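Local coordinates for protein SusD homolog (Bacteroides thetaiotaomicron, PDB 3EHM) that probably binds mucin O-glycans as a SusD-family outer membrane lipoprotein of a gut symbiont, at residues 238-249 / 337-348; 284-292 / 375-383. One frame throughout, in Å; residues are numbered along the deposited sequence.

Contact 1 of 2, residues 238-249 / 337-348; sequences VIEDISSEAKIK and SPLYWFRASETY
Residues A246 and F342 open a short antiparallel ladder that runs on through K247 with Y340 to I248 with L339. Backbone bonds from A246 N to F342 O and, reciprocally, between I248 and L339 tie the strands, while A246 O takes both W341 N (2.9 Å) and F342 N (3.3 Å). Two residues thus face A246 alone, the signature of a classic beta bulge, and the register slips by one.

Charged groups gather on the K247 and Y340 face, where E245, K247 and R343 form a salt-bridge network. R343 turns the side of its guanidinium, NE and NH2 together, to a single oxygen, E245 OE1; NE lies 3.0 Å from it, and the carboxylate and guanidinium planes stand 48° apart. The other oxygen, OE2, gives its anti lone pair to K247 NZ at 2.7 Å. The glutamate reaches both because CG sits between its backbone N and carbonyl carbon (chi1 73°) and the chain then runs extended. Y340 CE1 lies over the centre of one face of the R343 guanidinium, 3.3 Å above its plane, and a water joins E245 OE1 to A344 N in the first turn of the helix.

Farther along, helix side chains collect loop carbonyls. T347 OG1 donates to I239 O at 2.6 Å, and Y348 OH meets a lone pair of E240 O, in the carbonyl plane, at 3.0 Å. Apolar atoms fill in alongside: I239 CG2 rests against A344, I239 CD1 approaches F342 CD1, and V238 CG2 meets T347 CG2.

With two cationic partners, the buried E245 carboxylate is probably kept ionised; through R343 it bridges the two segments, and the water carries the link on to A344 N.

Contact 2 of 2, residues 284-292 / 375-383; sequences KDPRLSAYF and SFQEQGVSG
D285 OD1 takes two bonds from R287, whose guanidinium then reaches across to S375. The backbone N of R287 meets OD1 at 3.0 Å, a capping bond at the start of helix 287-291, and NE meets it nearly straight (168°) at 2.8 Å; NH2 goes to OD2, so the arginine grips the carboxylate in a side-on salt bridge, one nitrogen to each oxygen. The remaining nitrogen, NH1, donates to S375 OG at 2.9 Å, close to the guanidinium plane. With partners on two edges, the group's rotation is largely fixed, and F376 CE1 lies over its face, 3.6 Å above the plane and toward the rim.

The F376 ring also meets P286, whose CG approaches CE2 at 3.3 Å. V381 packs beside it: CG2 touches P286 CG and R287 CG, while CG1 packs on A290 CB.

The amide of Q379, its chain bent at chi2 (-57°), stands at the edge of the Y291 ring with the planes 84° apart; Q379 CD comes to 3.4 Å from Y291 CE1. The Y291 hydroxyl bonds instead to L443 O.

Two helix ends therefore meet: the capped start of helix 287-291 and the finish of helix 364-378, which G380, at positive phi, closes as a Schellman motif.

Overall arrangement
Contacts 1 and 2 lie side by side in this mainly helical chain, their centres about 16 Å apart. Their segments alternate along the sequence: 238-249, 284-292, 337-348, then 375-383. Helix 344-356, which starts within contact 1, is followed directly by helix 364-378, which ends in contact 2, so each of these consecutive helices contributes to one contact. The two meet where S345 OG probably hydrogen-bonds E378 OE1 at 2.8 Å, with R343 packing on Q379. Helix 429-445 touches side chains of both contacts. Strand 246-248 and the short helix 287-291, both from earlier in the sequence, are thereby fastened to later strand and helix elements of the SusD-like fold.

Contact 1 of 2, residues 238-249 / 337-348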
loop_
_atom_site.group_PDB
_atom_site.type_symbol
_atom_site.label_atom_id
_atom_site.label_comp_id
_atom_site.label_asym_id
_atom_site.label_seq_id
_atom_site.Cartn_x
_atom_site.Cartn_y
_atom_site.Cartn_z
ATOM N N VAL A 238 -2.847 8.558 18.052
ATOM C CA VAL A 238 -2.689 8.146 16.660
ATOM C C VAL A 238 -3.501 9.070 15.755
ATOM O O VAL A 238 -4.165 9.988 16.239
ATOM C CB VAL A 238 -3.170 6.693 16.446
ATOM C CG1 VAL A 238 -2.223 5.723 17.139
ATOM C CG2 VAL A 238 -4.587 6.528 16.986
ATOM N N ILE A 239 -3.446 8.829 14.448
ATOM C CA ILE A 239 -4.184 9.651 13.493
ATOM C C ILE A 239 -5.656 9.241 13.496
ATOM O O ILE A 239 -6.016 8.185 12.978
ATOM C CB ILE A 239 -3.599 9.500 12.069
ATOM C CG1 ILE A 239 -2.156 10.020 12.048
ATOM C CG2 ILE A 239 -4.438 10.283 11.070
ATOM C CD1 ILE A 239 -1.424 9.787 10.738
ATOM N N GLU A 240 -6.502 10.078 14.092
ATOM C CA GLU A 240 -7.933 9.785 14.175
ATOM C C GLU A 240 -8.782 10.845 13.491
ATOM O O GLU A 240 -9.993 10.676 13.335
ATOM C CB GLU A 240 -8.373 9.693 15.635
ATOM C CG GLU A 240 -7.532 8.794 16.505
ATOM C CD GLU A 240 -8.024 8.781 17.939
ATOM O OE1 GLU A 240 -8.224 9.878 18.505
ATOM O OE2 GLU A 240 -8.210 7.681 18.499
ATOM N N ASP A 241 -8.145 11.939 13.094
ATOM C CA ASP A 241 -8.841 13.037 12.442
ATOM C C ASP A 241 -8.214 13.256 11.074
ATOM O O ASP A 241 -7.013 13.067 10.901
ATOM C CB ASP A 241 -8.708 14.299 13.298
ATOM C CG ASP A 241 -9.158 14.076 14.732
ATOM O OD1 ASP A 241 -10.383 13.988 14.966
ATOM O OD2 ASP A 241 -8.288 13.972 15.624
ATOM N N ILE A 242 -9.021 13.649 10.097
ATOM C CA ILE A 242 -8.495 13.868 8.756
ATOM C C ILE A 242 -7.400 14.937 8.771
ATOM O O ILE A 242 -6.450 14.884 7.986
ATOM C CB ILE A 242 -9.624 14.274 7.785
ATOM C CG1 ILE A 242 -10.650 13.136 7.686
ATOM C CG2 ILE A 242 -9.048 14.582 6.408
ATOM C CD1 ILE A 242 -11.885 13.477 6.864
ATOM N N SER A 243 -7.524 15.893 9.685
ATOM C CA SER A 243 -6.545 16.972 9.800
ATOM C C SER A 243 -5.152 16.474 10.196
ATOM O O SER A 243 -4.169 17.197 10.043
ATOM C CB SER A 243 -7.031 18.015 10.814
ATOM O OG SER A 243 -7.215 17.439 12.096
ATOM N N SER A 244 -5.067 15.245 10.701
ATOM C CA SER A 244 -3.781 14.676 11.103
ATOM C C SER A 244 -3.225 13.669 10.093
ATOM O O SER A 244 -2.154 13.099 10.305
ATOM C CB SER A 244 -3.907 13.994 12.468
ATOM O OG SER A 244 -4.130 14.938 13.501
ATOM N N GLU A 245 -3.945 13.453 8.996
ATOM C CA GLU A 245 -3.506 12.494 7.987
ATOM C C GLU A 245 -2.154 12.886 7.408
ATOM O O GLU A 245 -1.825 14.070 7.319
ATOM C CB GLU A 245 -4.536 12.389 6.857
ATOM C CG GLU A 245 -4.566 13.585 5.917
ATOM C CD GLU A 245 -5.686 13.500 4.889
ATOM O OE1 GLU A 245 -6.380 12.462 4.834
ATOM O OE2 GLU A 245 -5.867 14.476 4.131
ATOM N N ALA A 246 -1.376 11.885 7.013
ATOM C CA ALA A 246 -0.063 12.133 6.433
ATOM C C ALA A 246 -0.144 11.981 4.918
ATOM O O ALA A 246 -0.362 10.882 4.405
ATOM C CB ALA A 246 0.957 11.155 7.002
ATOM N N LYS A 247 0.016 13.090 4.205
ATOM C CA LYS A 247 -0.021 13.057 2.750
ATOM C C LYS A 247 0.969 14.062 2.186
ATOM O O LYS A 247 1.375 15.004 2.869
ATOM C CB LYS A 247 -1.429 13.371 2.228
ATOM C CG LYS A 247 -1.943 14.761 2.564
ATOM C CD LYS A 247 -3.293 15.014 1.897
ATOM C CE LYS A 247 -3.841 16.395 2.235
ATOM N NZ LYS A 247 -4.181 16.520 3.682
ATOM N N ILE A 248 1.366 13.850 0.940
ATOM C CA ILE A 248 2.301 14.751 0.290
ATOM C C ILE A 248 1.686 15.233 -1.019
ATOM O O ILE A 248 1.081 14.458 -1.759
ATOM C CB ILE A 248 3.658 14.047 0.031
ATOM C CG1 ILE A 248 4.679 15.054 -0.501
ATOM C CG2 ILE A 248 3.476 12.890 -0.942
ATOM C CD1 ILE A 248 6.088 14.495 -0.611
ATOM N N LYS A 249 1.811 16.527 -1.285
ATOM C CA LYS A 249 1.272 17.104 -2.508
ATOM C C LYS A 249 2.028 18.385 -2.812
ATOM O O LYS A 249 2.760 18.895 -1.963
ATOM C CB LYS A 249 -0.220 17.408 -2.354
ATOM C CG LYS A 249 -0.537 18.448 -1.288
ATOM C CD LYS A 249 -2.031 18.743 -1.252
ATOM C CE LYS A 249 -2.363 19.785 -0.198
ATOM N NZ LYS A 249 -3.829 20.065 -0.137
ATOM N N SER A 337 -2.844 16.655 -7.138
ATOM C CA SER A 337 -3.362 15.604 -6.270
ATOM C C SER A 337 -2.255 15.054 -5.377
ATOM O O SER A 337 -1.093 14.965 -5.779
ATOM C CB SER A 337 -3.959 14.463 -7.094
ATOM O OG SER A 337 -5.052 14.909 -7.867
ATOM N N PRO A 338 -2.606 14.672 -4.149
ATOM C CA PRO A 338 -1.609 14.133 -3.227
ATOM C C PRO A 338 -1.465 12.619 -3.308
ATOM O O PRO A 338 -2.199 11.945 -4.031
ATOM C CB PRO A 338 -2.147 14.563 -1.874
ATOM C CG PRO A 338 -3.622 14.378 -2.057
ATOM C CD PRO A 338 -3.883 14.929 -3.456
ATOM N N LEU A 339 -0.482 12.107 -2.576
ATOM C CA LEU A 339 -0.249 10.675 -2.456
ATOM C C LEU A 339 -0.368 10.513 -0.948
ATOM O O LEU A 339 0.136 11.346 -0.195
ATOM C CB LEU A 339 1.148 10.287 -2.943
ATOM C CG LEU A 339 1.313 10.292 -4.466
ATOM C CD1 LEU A 339 2.669 9.712 -4.839
ATOM C CD2 LEU A 339 0.204 9.467 -5.102
ATOM N N TYR A 340 -1.041 9.459 -0.506
ATOM C CA TYR A 340 -1.267 9.255 0.918
ATOM C C TYR A 340 -0.385 8.209 1.587
ATOM O O TYR A 340 -0.245 7.094 1.089
ATOM C CB TYR A 340 -2.731 8.885 1.137
ATOM C CG TYR A 340 -3.702 9.887 0.564
ATOM C CD1 TYR A 340 -4.070 11.021 1.286
ATOM C CD2 TYR A 340 -4.259 9.699 -0.699
ATOM C CE1 TYR A 340 -4.974 11.940 0.766
ATOM C CE2 TYR A 340 -5.161 10.612 -1.232
ATOM C CZ TYR A 340 -5.516 11.726 -0.493
ATOM O OH TYR A 340 -6.429 12.617 -1.005
ATOM N N TRP A 341 0.192 8.584 2.727
ATOM C CA TRP A 341 1.047 7.699 3.516
ATOM C C TRP A 341 0.206 6.984 4.573
ATOM O O TRP A 341 0.338 5.773 4.782
ATOM C CB TRP A 341 2.130 8.499 4.243
ATOM C CG TRP A 341 3.228 9.056 3.390
ATOM C CD1 TRP A 341 3.315 9.040 2.026
ATOM C CD2 TRP A 341 4.385 9.756 3.858
ATOM N NE1 TRP A 341 4.457 9.693 1.617
ATOM C CE2 TRP A 341 5.130 10.142 2.723
ATOM C CE3 TRP A 341 4.862 10.097 5.130
ATOM C CZ2 TRP A 341 6.329 10.852 2.822
ATOM C CZ3 TRP A 341 6.053 10.803 5.230
ATOM C CH2 TRP A 341 6.773 11.174 4.081
ATOM N N PHE A 342 -0.648 7.745 5.251
ATOM C CA PHE A 342 -1.495 7.177 6.296
ATOM C C PHE A 342 -2.702 8.078 6.535
ATOM O O PHE A 342 -2.552 9.281 6.734
ATOM C CB PHE A 342 -0.689 7.026 7.592
ATOM C CG PHE A 342 -1.219 5.962 8.520
ATOM C CD1 PHE A 342 -2.477 6.083 9.100
ATOM C CD2 PHE A 342 -0.462 4.827 8.799
ATOM C CE1 PHE A 342 -2.976 5.087 9.945
ATOM C CE2 PHE A 342 -0.950 3.826 9.643
ATOM C CZ PHE A 342 -2.211 3.958 10.215
ATOM N N ARG A 343 -3.897 7.494 6.521
ATOM C CA ARG A 343 -5.113 8.274 6.725
ATOM C C ARG A 343 -5.888 7.836 7.954
ATOM O O ARG A 343 -5.761 6.701 8.413
ATOM C CB ARG A 343 -6.014 8.178 5.493
ATOM C CG ARG A 343 -5.261 8.367 4.185
ATOM C CD ARG A 343 -6.203 8.647 3.030
ATOM N NE ARG A 343 -6.783 9.986 3.114
ATOM C CZ ARG A 343 -7.569 10.515 2.184
ATOM N NH1 ARG A 343 -7.871 9.817 1.096
ATOM N NH2 ARG A 343 -8.047 11.743 2.335
ATOM N N ALA A 344 -6.707 8.744 8.475
ATOM C CA ALA A 344 -7.498 8.467 9.667
ATOM C C ALA A 344 -8.384 7.230 9.534
ATOM O O ALA A 344 -8.534 6.461 10.485
ATOM C CB ALA A 344 -8.348 9.689 10.018
ATOM N N SER A 345 -8.971 7.027 8.359
ATOM C CA SER A 345 -9.844 5.872 8.180
ATOM C C SER A 345 -9.124 4.561 8.476
ATOM O O SER A 345 -9.707 3.646 9.057
ATOM C CB SER A 345 -10.434 5.849 6.763
ATOM O OG SER A 345 -9.425 5.810 5.768
ATOM N N GLU A 346 -7.854 4.465 8.095
ATOM C CA GLU A 346 -7.106 3.236 8.336
ATOM C C GLU A 346 -7.019 2.933 9.830
ATOM O O GLU A 346 -7.159 1.783 10.256
ATOM C CB GLU A 346 -5.692 3.328 7.759
ATOM C CG GLU A 346 -4.988 1.978 7.735
ATOM C CD GLU A 346 -3.535 2.054 7.312
ATOM O OE1 GLU A 346 -3.164 2.988 6.567
ATOM O OE2 GLU A 346 -2.768 1.157 7.717
ATOM N N THR A 347 -6.785 3.970 10.625
ATOM C CA THR A 347 -6.688 3.804 12.071
ATOM C C THR A 347 -7.917 3.089 12.630
ATOM O O THR A 347 -7.799 2.175 13.451
ATOM C CB THR A 347 -6.534 5.167 12.769
ATOM O OG1 THR A 347 -5.300 5.773 12.360
ATOM C CG2 THR A 347 -6.527 5.000 14.277
ATOM N N TYR A 348 -9.102 3.496 12.186
ATOM C CA TYR A 348 -10.314 2.864 12.681
ATOM C C TYR A 348 -10.437 1.399 12.280
ATOM O O TYR A 348 -10.885 0.579 13.078
ATOM C CB TYR A 348 -11.552 3.647 12.231
ATOM C CG TYR A 348 -11.649 4.996 12.901
ATOM C CD1 TYR A 348 -11.075 6.124 12.323
ATOM C CD2 TYR A 348 -12.255 5.131 14.151
ATOM C CE1 TYR A 348 -11.096 7.354 12.967
ATOM C CE2 TYR A 348 -12.280 6.360 14.808
ATOM C CZ TYR A 348 -11.697 7.464 14.208
ATOM O OH TYR A 348 -11.702 8.677 14.853
HETATM O O HOH W 1 -7.583 10.992 6.866
#

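Contact 2 of 2, residues 284-292 / 375-383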
loop_
_atom_site.group_PDB
_atom_site.type_symbol
_atom_site.label_atom_id
_atom_site.label_comp_id
_atom_site.label_asym_id
_atom_site.label_seq_id
_atom_site.Cartn_x
_atom_site.Cartn_y
_atom_site.Cartn_z
ATOM N N LYS A 284 -22.879 -0.459 -4.295
ATOM C CA LYS A 284 -23.525 0.818 -4.586
ATOM C C LYS A 284 -22.756 1.899 -3.819
ATOM O O LYS A 284 -23.335 2.743 -3.127
ATOM C CB LYS A 284 -24.997 0.783 -4.154
ATOM C CG LYS A 284 -25.839 -0.221 -4.941
ATOM C CD LYS A 284 -27.335 -0.014 -4.697
ATOM C CE LYS A 284 -28.174 -0.818 -5.688
ATOM N NZ LYS A 284 -29.636 -0.507 -5.588
ATOM N N ASP A 285 -21.434 1.849 -3.968
ATOM C CA ASP A 285 -20.505 2.753 -3.295
ATOM C C ASP A 285 -20.355 4.101 -3.997
ATOM O O ASP A 285 -19.945 4.160 -5.158
ATOM C CB ASP A 285 -19.131 2.078 -3.223
ATOM C CG ASP A 285 -18.302 2.545 -2.045
ATOM O OD1 ASP A 285 -18.213 3.769 -1.805
ATOM O OD2 ASP A 285 -17.728 1.674 -1.366
ATOM N N PRO A 286 -20.675 5.204 -3.298
ATOM C CA PRO A 286 -20.552 6.537 -3.898
ATOM C C PRO A 286 -19.089 6.911 -4.172
ATOM O O PRO A 286 -18.804 7.920 -4.819
ATOM C CB PRO A 286 -21.195 7.441 -2.854
ATOM C CG PRO A 286 -20.852 6.744 -1.568
ATOM C CD PRO A 286 -21.145 5.301 -1.903
ATOM N N ARG A 287 -18.162 6.102 -3.672
ATOM C CA ARG A 287 -16.749 6.369 -3.891
ATOM C C ARG A 287 -16.332 5.990 -5.306
ATOM O O ARG A 287 -15.260 6.374 -5.766
ATOM C CB ARG A 287 -15.892 5.623 -2.857
ATOM C CG ARG A 287 -15.913 6.288 -1.485
ATOM C CD ARG A 287 -15.256 5.435 -0.403
ATOM N NE ARG A 287 -15.963 4.174 -0.202
ATOM C CZ ARG A 287 -15.696 3.316 0.775
ATOM N NH1 ARG A 287 -14.732 3.581 1.652
ATOM N NH2 ARG A 287 -16.394 2.198 0.880
ATOM N N LEU A 288 -17.182 5.239 -6.001
ATOM C CA LEU A 288 -16.881 4.844 -7.373
ATOM C C LEU A 288 -16.643 6.095 -8.217
ATOM O O LEU A 288 -15.640 6.204 -8.928
ATOM C CB LEU A 288 -18.040 4.037 -7.966
ATOM C CG LEU A 288 -17.926 3.644 -9.442
ATOM C CD1 LEU A 288 -16.624 2.884 -9.690
ATOM C CD2 LEU A 288 -19.119 2.791 -9.829
ATOM N N SER A 289 -17.571 7.042 -8.119
ATOM C CA SER A 289 -17.492 8.294 -8.868
ATOM C C SER A 289 -16.378 9.207 -8.369
ATOM O O SER A 289 -15.845 10.021 -9.123
ATOM C CB SER A 289 -18.826 9.037 -8.784
ATOM O OG SER A 289 -18.779 10.227 -9.549
ATOM N N ALA A 290 -16.029 9.076 -7.095
ATOM C CA ALA A 290 -14.975 9.901 -6.521
ATOM C C ALA A 290 -13.599 9.413 -6.960
ATOM O O ALA A 290 -12.680 10.210 -7.138
ATOM C CB ALA A 290 -15.067 9.887 -5.004
ATOM N N TYR A 291 -13.462 8.103 -7.137
ATOM C CA TYR A 291 -12.177 7.520 -7.527
ATOM C C TYR A 291 -11.923 7.438 -9.027
ATOM O O TYR A 291 -10.794 7.631 -9.477
ATOM C CB TYR A 291 -12.026 6.091 -6.981
ATOM C CG TYR A 291 -11.983 5.918 -5.473
ATOM C CD1 TYR A 291 -11.743 6.994 -4.623
ATOM C CD2 TYR A 291 -12.136 4.653 -4.904
ATOM C CE1 TYR A 291 -11.656 6.812 -3.236
ATOM C CE2 TYR A 291 -12.047 4.460 -3.524
ATOM C CZ TYR A 291 -11.807 5.542 -2.699
ATOM O OH TYR A 291 -11.712 5.354 -1.337
ATOM N N PHE A 292 -12.959 7.141 -9.803
ATOM C CA PHE A 292 -12.762 6.966 -11.234
ATOM C C PHE A 292 -13.696 7.715 -12.172
ATOM O O PHE A 292 -14.797 8.118 -11.799
ATOM C CB PHE A 292 -12.836 5.476 -11.578
ATOM C CG PHE A 292 -11.988 4.601 -10.698
ATOM C CD1 PHE A 292 -12.535 3.988 -9.574
ATOM C CD2 PHE A 292 -10.645 4.382 -10.997
ATOM C CE1 PHE A 292 -11.758 3.167 -8.761
ATOM C CE2 PHE A 292 -9.861 3.564 -10.189
ATOM C CZ PHE A 292 -10.419 2.955 -9.069
ATOM N N SER A 375 -13.954 7.530 5.952
ATOM C CA SER A 375 -13.524 7.386 4.568
ATOM C C SER A 375 -14.423 8.201 3.649
ATOM O O SER A 375 -13.940 8.854 2.727
ATOM C CB SER A 375 -13.538 5.918 4.137
ATOM O OG SER A 375 -13.208 5.806 2.759
ATOM N N PHE A 376 -15.730 8.155 3.892
ATOM C CA PHE A 376 -16.673 8.914 3.075
ATOM C C PHE A 376 -16.348 10.398 3.192
ATOM O O PHE A 376 -16.415 11.141 2.217
ATOM C CB PHE A 376 -18.111 8.658 3.541
ATOM C CG PHE A 376 -18.769 7.483 2.871
ATOM C CD1 PHE A 376 -18.096 6.277 2.727
ATOM C CD2 PHE A 376 -20.069 7.585 2.388
ATOM C CE1 PHE A 376 -18.706 5.188 2.108
ATOM C CE2 PHE A 376 -20.685 6.503 1.768
ATOM C CZ PHE A 376 -20.002 5.303 1.628
ATOM N N GLN A 377 -15.998 10.827 4.396
ATOM C CA GLN A 377 -15.653 12.221 4.617
ATOM C C GLN A 377 -14.355 12.550 3.891
ATOM O O GLN A 377 -14.233 13.609 3.277
ATOM C CB GLN A 377 -15.511 12.502 6.111
ATOM C CG GLN A 377 -16.830 12.466 6.871
ATOM C CD GLN A 377 -16.650 12.740 8.352
ATOM O OE1 GLN A 377 -16.010 13.715 8.739
ATOM N NE2 GLN A 377 -17.221 11.884 9.188
ATOM N N GLU A 378 -13.390 11.639 3.949
ATOM C CA GLU A 378 -12.113 11.852 3.276
ATOM C C GLU A 378 -12.337 12.043 1.776
ATOM O O GLU A 378 -11.688 12.875 1.143
ATOM C CB GLU A 378 -11.175 10.655 3.510
ATOM C CG GLU A 378 -10.845 10.410 4.971
ATOM C CD GLU A 378 -9.974 9.183 5.211
ATOM O OE1 GLU A 378 -10.077 8.191 4.459
ATOM O OE2 GLU A 378 -9.197 9.202 6.180
ATOM N N GLN A 379 -13.273 11.280 1.217
ATOM C CA GLN A 379 -13.561 11.338 -0.212
ATOM C C GLN A 379 -14.638 12.350 -0.598
ATOM O O GLN A 379 -14.989 12.474 -1.771
ATOM C CB GLN A 379 -13.955 9.943 -0.710
ATOM C CG GLN A 379 -12.955 8.858 -0.318
ATOM C CD GLN A 379 -11.551 9.150 -0.816
ATOM O OE1 GLN A 379 -10.566 8.638 -0.278
ATOM N NE2 GLN A 379 -11.452 9.967 -1.856
ATOM N N GLY A 380 -15.165 13.066 0.389
ATOM C CA GLY A 380 -16.185 14.062 0.116
ATOM C C GLY A 380 -17.500 13.521 -0.413
ATOM O O GLY A 380 -18.203 14.215 -1.145
ATOM N N VAL A 381 -17.842 12.285 -0.057
ATOM C CA VAL A 381 -19.099 11.703 -0.514
ATOM C C VAL A 381 -20.067 11.553 0.650
ATOM O O VAL A 381 -19.663 11.578 1.811
ATOM C CB VAL A 381 -18.889 10.324 -1.162
ATOM C CG1 VAL A 381 -18.140 10.487 -2.475
ATOM C CG2 VAL A 381 -18.128 9.414 -0.211
ATOM N N SER A 382 -21.344 11.389 0.331
ATOM C CA SER A 382 -22.375 11.257 1.350
ATOM C C SER A 382 -23.163 9.957 1.208
ATOM O O SER A 382 -22.917 9.170 0.296
ATOM C CB SER A 382 -23.326 12.451 1.259
ATOM O OG SER A 382 -23.893 12.535 -0.038
ATOM N N GLY A 383 -24.105 9.740 2.124
ATOM C CA GLY A 383 -24.933 8.545 2.090
ATOM C C GLY A 383 -24.362 7.358 2.843
ATOM O O GLY A 383 -24.667 6.207 2.522
#